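Local coordinates for Ice-binding protein 1 (Shewanella frigidimarina, PDB 6BG8) that adsorbs the bacterium onto ice and inhibits the growth of ice crystals, the chain here being its C-terminal ice-binding domain, at residues A[4-17]-A[87-101]. Numbering follows the deposited sequence.
Sequences LAPELGEVARFAML and FINQSRTDLGIAYNF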
# COMPACT_ATOMS: atom_id res chain seq x y z
N LEU A 4 13.48 11.54 4.18
CA LEU A 4 14.00 10.19 4.24
C LEU A 4 12.84 9.21 4.15
O LEU A 4 11.86 9.31 4.90
CB LEU A 4 14.77 9.98 5.55
CG LEU A 4 15.35 8.58 5.78
CD1 LEU A 4 16.40 8.25 4.70
CD2 LEU A 4 15.97 8.46 7.17
N ALA A 5 12.92 8.28 3.20
CA ALA A 5 11.86 7.29 3.07
C ALA A 5 12.00 6.23 4.16
O ALA A 5 13.10 6.00 4.67
CB ALA A 5 11.92 6.63 1.69
N PRO A 6 10.90 5.57 4.52
CA PRO A 6 10.99 4.48 5.49
C PRO A 6 11.73 3.28 4.92
O PRO A 6 11.83 3.09 3.71
CB PRO A 6 9.52 4.13 5.77
CG PRO A 6 8.81 4.52 4.49
CD PRO A 6 9.51 5.80 4.08
N GLU A 7 12.27 2.49 5.83
CA GLU A 7 12.81 1.18 5.50
C GLU A 7 11.67 0.16 5.55
O GLU A 7 11.01 0.03 6.59
CB GLU A 7 13.92 0.79 6.48
CG GLU A 7 14.43 -0.63 6.34
CD GLU A 7 15.06 -0.89 4.99
OE1 GLU A 7 15.85 -0.03 4.53
OE2 GLU A 7 14.77 -1.95 4.40
N LEU A 8 11.44 -0.54 4.45
CA LEU A 8 10.38 -1.54 4.42
C LEU A 8 10.85 -2.93 4.80
O LEU A 8 10.03 -3.77 5.17
CB LEU A 8 9.72 -1.60 3.03
CG LEU A 8 8.45 -0.75 2.88
CD1 LEU A 8 8.72 0.69 3.29
CD2 LEU A 8 7.89 -0.82 1.45
N GLY A 9 12.15 -3.20 4.73
CA GLY A 9 12.62 -4.51 5.13
C GLY A 9 11.97 -5.58 4.28
O GLY A 9 11.87 -5.46 3.05
N GLU A 10 11.49 -6.63 4.95
CA GLU A 10 10.94 -7.77 4.24
C GLU A 10 9.66 -7.43 3.50
O GLU A 10 9.32 -8.09 2.51
CB GLU A 10 10.67 -8.92 5.22
CG GLU A 10 10.32 -10.24 4.53
CD GLU A 10 11.50 -10.79 3.76
OE1 GLU A 10 12.64 -10.69 4.26
OE2 GLU A 10 11.30 -11.32 2.66
N VAL A 11 8.91 -6.41 3.95
CA VAL A 11 7.60 -6.19 3.35
C VAL A 11 7.68 -5.43 2.03
O VAL A 11 6.64 -5.24 1.39
CB VAL A 11 6.62 -5.50 4.32
CG1 VAL A 11 6.63 -6.20 5.68
CG2 VAL A 11 6.90 -4.01 4.44
N ALA A 12 8.88 -5.02 1.60
CA ALA A 12 9.03 -4.47 0.25
C ALA A 12 8.57 -5.45 -0.82
O ALA A 12 8.17 -5.03 -1.91
CB ALA A 12 10.49 -4.09 0.00
N ARG A 13 8.60 -6.75 -0.53
CA ARG A 13 8.21 -7.76 -1.51
C ARG A 13 6.71 -7.79 -1.77
O ARG A 13 6.28 -8.38 -2.77
CB ARG A 13 8.63 -9.15 -1.03
CG ARG A 13 7.87 -9.60 0.21
CD ARG A 13 8.49 -10.84 0.82
NE ARG A 13 8.38 -11.94 -0.13
CZ ARG A 13 9.29 -12.89 -0.31
NH1 ARG A 13 10.39 -12.91 0.43
NH2 ARG A 13 9.08 -13.83 -1.22
N PHE A 14 5.90 -7.21 -0.90
CA PHE A 14 4.46 -7.37 -1.00
C PHE A 14 3.85 -6.27 -1.86
O PHE A 14 4.19 -5.09 -1.72
CB PHE A 14 3.80 -7.35 0.37
CG PHE A 14 4.13 -8.53 1.22
CD1 PHE A 14 3.49 -9.76 1.01
CD2 PHE A 14 5.07 -8.43 2.23
CE1 PHE A 14 3.80 -10.86 1.81
CE2 PHE A 14 5.39 -9.53 3.03
CZ PHE A 14 4.75 -10.75 2.82
N ALA A 15 2.95 -6.67 -2.76
CA ALA A 15 1.97 -5.75 -3.32
C ALA A 15 0.87 -5.45 -2.30
O ALA A 15 0.40 -4.31 -2.19
CB ALA A 15 1.37 -6.34 -4.59
N MET A 16 0.46 -6.46 -1.53
CA MET A 16 -0.60 -6.29 -0.55
C MET A 16 -0.28 -7.14 0.67
O MET A 16 0.15 -8.29 0.55
CB MET A 16 -1.96 -6.69 -1.11
CG MET A 16 -2.33 -5.96 -2.39
SD MET A 16 -3.99 -6.32 -2.98
CE MET A 16 -4.00 -8.09 -3.07
N LEU A 17 -0.52 -6.56 1.85
CA LEU A 17 -0.21 -7.24 3.10
C LEU A 17 -1.18 -6.75 4.16
O LEU A 17 -1.34 -5.54 4.34
CB LEU A 17 1.23 -6.96 3.53
CG LEU A 17 1.74 -7.57 4.84
CD1 LEU A 17 1.90 -9.08 4.72
CD2 LEU A 17 3.06 -6.93 5.26
N PHE A 87 9.08 -16.36 8.53
CA PHE A 87 8.91 -15.38 7.46
C PHE A 87 7.79 -14.40 7.80
O PHE A 87 7.94 -13.19 7.61
CB PHE A 87 8.62 -16.09 6.14
CG PHE A 87 8.06 -15.20 5.06
CD1 PHE A 87 8.84 -14.20 4.49
CD2 PHE A 87 6.75 -15.36 4.62
CE1 PHE A 87 8.32 -13.38 3.49
CE2 PHE A 87 6.23 -14.55 3.62
CZ PHE A 87 7.02 -13.55 3.06
N ILE A 88 6.67 -14.93 8.31
CA ILE A 88 5.57 -14.07 8.73
C ILE A 88 6.00 -13.18 9.90
O ILE A 88 5.61 -12.01 9.99
CB ILE A 88 4.34 -14.93 9.09
CG1 ILE A 88 3.79 -15.69 7.86
CG2 ILE A 88 3.28 -14.08 9.81
CD1 ILE A 88 3.16 -14.81 6.80
N ASN A 89 6.81 -13.73 10.81
CA ASN A 89 7.25 -12.95 11.97
C ASN A 89 8.04 -11.72 11.55
O ASN A 89 7.81 -10.62 12.05
CB ASN A 89 8.09 -13.82 12.90
CG ASN A 89 7.25 -14.76 13.70
OD1 ASN A 89 6.03 -14.62 13.76
ND2 ASN A 89 7.90 -15.74 14.31
N GLN A 90 9.01 -11.91 10.64
CA GLN A 90 9.80 -10.78 10.19
C GLN A 90 8.95 -9.80 9.40
O GLN A 90 9.13 -8.58 9.52
CB GLN A 90 11.00 -11.25 9.35
CG GLN A 90 12.05 -10.16 9.19
CD GLN A 90 12.63 -9.75 10.54
OE1 GLN A 90 13.21 -10.57 11.26
NE2 GLN A 90 12.47 -8.48 10.89
N SER A 91 8.01 -10.31 8.60
CA SER A 91 7.13 -9.41 7.86
C SER A 91 6.27 -8.59 8.81
O SER A 91 6.11 -7.38 8.62
CB SER A 91 6.27 -10.22 6.89
OG SER A 91 7.08 -10.81 5.88
N ARG A 92 5.73 -9.23 9.85
CA ARG A 92 4.91 -8.50 10.81
C ARG A 92 5.72 -7.41 11.51
O ARG A 92 5.26 -6.27 11.65
CB ARG A 92 4.31 -9.47 11.84
CG ARG A 92 3.32 -8.82 12.80
CD ARG A 92 2.89 -9.76 13.93
NE ARG A 92 2.25 -10.99 13.47
CZ ARG A 92 2.85 -12.18 13.47
NH1 ARG A 92 4.11 -12.29 13.86
NH2 ARG A 92 2.20 -13.27 13.03
N THR A 93 6.94 -7.74 11.94
CA THR A 93 7.78 -6.75 12.61
C THR A 93 8.12 -5.60 11.68
O THR A 93 8.00 -4.42 12.05
CB THR A 93 9.05 -7.43 13.14
OG1 THR A 93 8.69 -8.40 14.14
CG2 THR A 93 10.02 -6.42 13.74
N ASP A 94 8.54 -5.92 10.45
CA ASP A 94 8.97 -4.87 9.53
C ASP A 94 7.81 -3.97 9.11
O ASP A 94 8.02 -2.77 8.86
CB ASP A 94 9.66 -5.48 8.31
CG ASP A 94 11.00 -6.12 8.66
OD1 ASP A 94 11.41 -6.04 9.85
OD2 ASP A 94 11.63 -6.71 7.76
N LEU A 95 6.60 -4.51 9.01
CA LEU A 95 5.44 -3.65 8.76
C LEU A 95 5.28 -2.64 9.88
O LEU A 95 5.09 -1.44 9.64
CB LEU A 95 4.17 -4.49 8.60
CG LEU A 95 2.86 -3.72 8.41
CD1 LEU A 95 2.96 -2.73 7.24
CD2 LEU A 95 1.72 -4.70 8.15
N GLY A 96 5.37 -3.11 11.13
CA GLY A 96 5.20 -2.21 12.25
C GLY A 96 6.25 -1.12 12.27
O GLY A 96 5.94 0.04 12.54
N ILE A 97 7.50 -1.48 11.97
CA ILE A 97 8.59 -0.50 11.92
C ILE A 97 8.27 0.58 10.90
O ILE A 97 8.38 1.78 11.18
CB ILE A 97 9.93 -1.19 11.60
CG1 ILE A 97 10.37 -2.08 12.77
CG2 ILE A 97 11.02 -0.14 11.26
CD1 ILE A 97 11.54 -3.03 12.43
N ALA A 98 7.86 0.16 9.70
CA ALA A 98 7.64 1.13 8.63
C ALA A 98 6.43 2.03 8.92
O ALA A 98 6.48 3.24 8.64
CB ALA A 98 7.45 0.41 7.29
N TYR A 99 5.33 1.46 9.41
CA TYR A 99 4.20 2.31 9.80
C TYR A 99 4.64 3.34 10.83
O TYR A 99 4.30 4.53 10.73
CB TYR A 99 3.03 1.46 10.34
CG TYR A 99 1.88 2.35 10.81
CD1 TYR A 99 1.86 2.86 12.11
CD2 TYR A 99 0.85 2.70 9.95
CE1 TYR A 99 0.86 3.70 12.53
CE2 TYR A 99 -0.17 3.54 10.38
CZ TYR A 99 -0.15 4.04 11.68
OH TYR A 99 -1.14 4.87 12.14
N ASN A 100 5.39 2.89 11.84
CA ASN A 100 5.84 3.77 12.92
C ASN A 100 6.76 4.86 12.40
O ASN A 100 6.71 6.00 12.87
CB ASN A 100 6.55 2.96 14.00
CG ASN A 100 5.58 2.29 14.96
OD1 ASN A 100 4.35 2.43 14.84
ND2 ASN A 100 6.13 1.56 15.93
N PHE A 101 7.63 4.52 11.44
CA PHE A 101 8.50 5.52 10.83
C PHE A 101 7.66 6.62 10.19
O PHE A 101 7.92 7.81 10.38
CB PHE A 101 9.40 4.83 9.80
CG PHE A 101 10.38 5.76 9.11
CD1 PHE A 101 9.97 6.69 8.16
CD2 PHE A 101 11.74 5.65 9.38
CE1 PHE A 101 10.89 7.53 7.53
CE2 PHE A 101 12.67 6.48 8.74
CZ PHE A 101 12.23 7.42 7.82
O HOH W 1 10.64 -2.19 8.20
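Phe87 sets the edge of its ring against the paired Glu10 and Arg13: CE1 lies 3.7 Å from Arg13 CD, and the edge covers one face of the guanidinium, the planes 75° apart, while Glu10 OE2 takes NH1 in the guanidinium plane. Asp34 pairs with Arg13 NE and Tyr81 OH binds Glu10 OE1, giving both charged ends second partners. Phe87 CZ also meets Phe14 CZ at 3.6 Å. One turn on, short Ser91 suits the edge of Phe14, its buried OG bonded to Phe87 O. Asp94 accepts the nearly straight bond from Glu10 N (2.8 Å to OD2, 176°) on its anti lone pair, binding the start of the 3-10 turn 10-13, while Gln90 NE2 holds OD1. This is the ice-binding-protein fold, a parallel beta-solenoid with helix 84-103 alongside; residues 4-10 run antiparallel to that helix before the chain turns into strand 14-18. Branched, apolar Leu95 packs among Val11 CG1, Phe203 and Phe221, its CD2 tip to tip with Leu17 CD2; Val11 CG1 also rests on Ser91 O. Ala98 is small enough to admit the backbone at Glu7 O, which a water links to Asp94 O. One face of the Phe101 ring packs against Pro6, whose CA sits 3.6 Å from the centroid in a CH-pi contact.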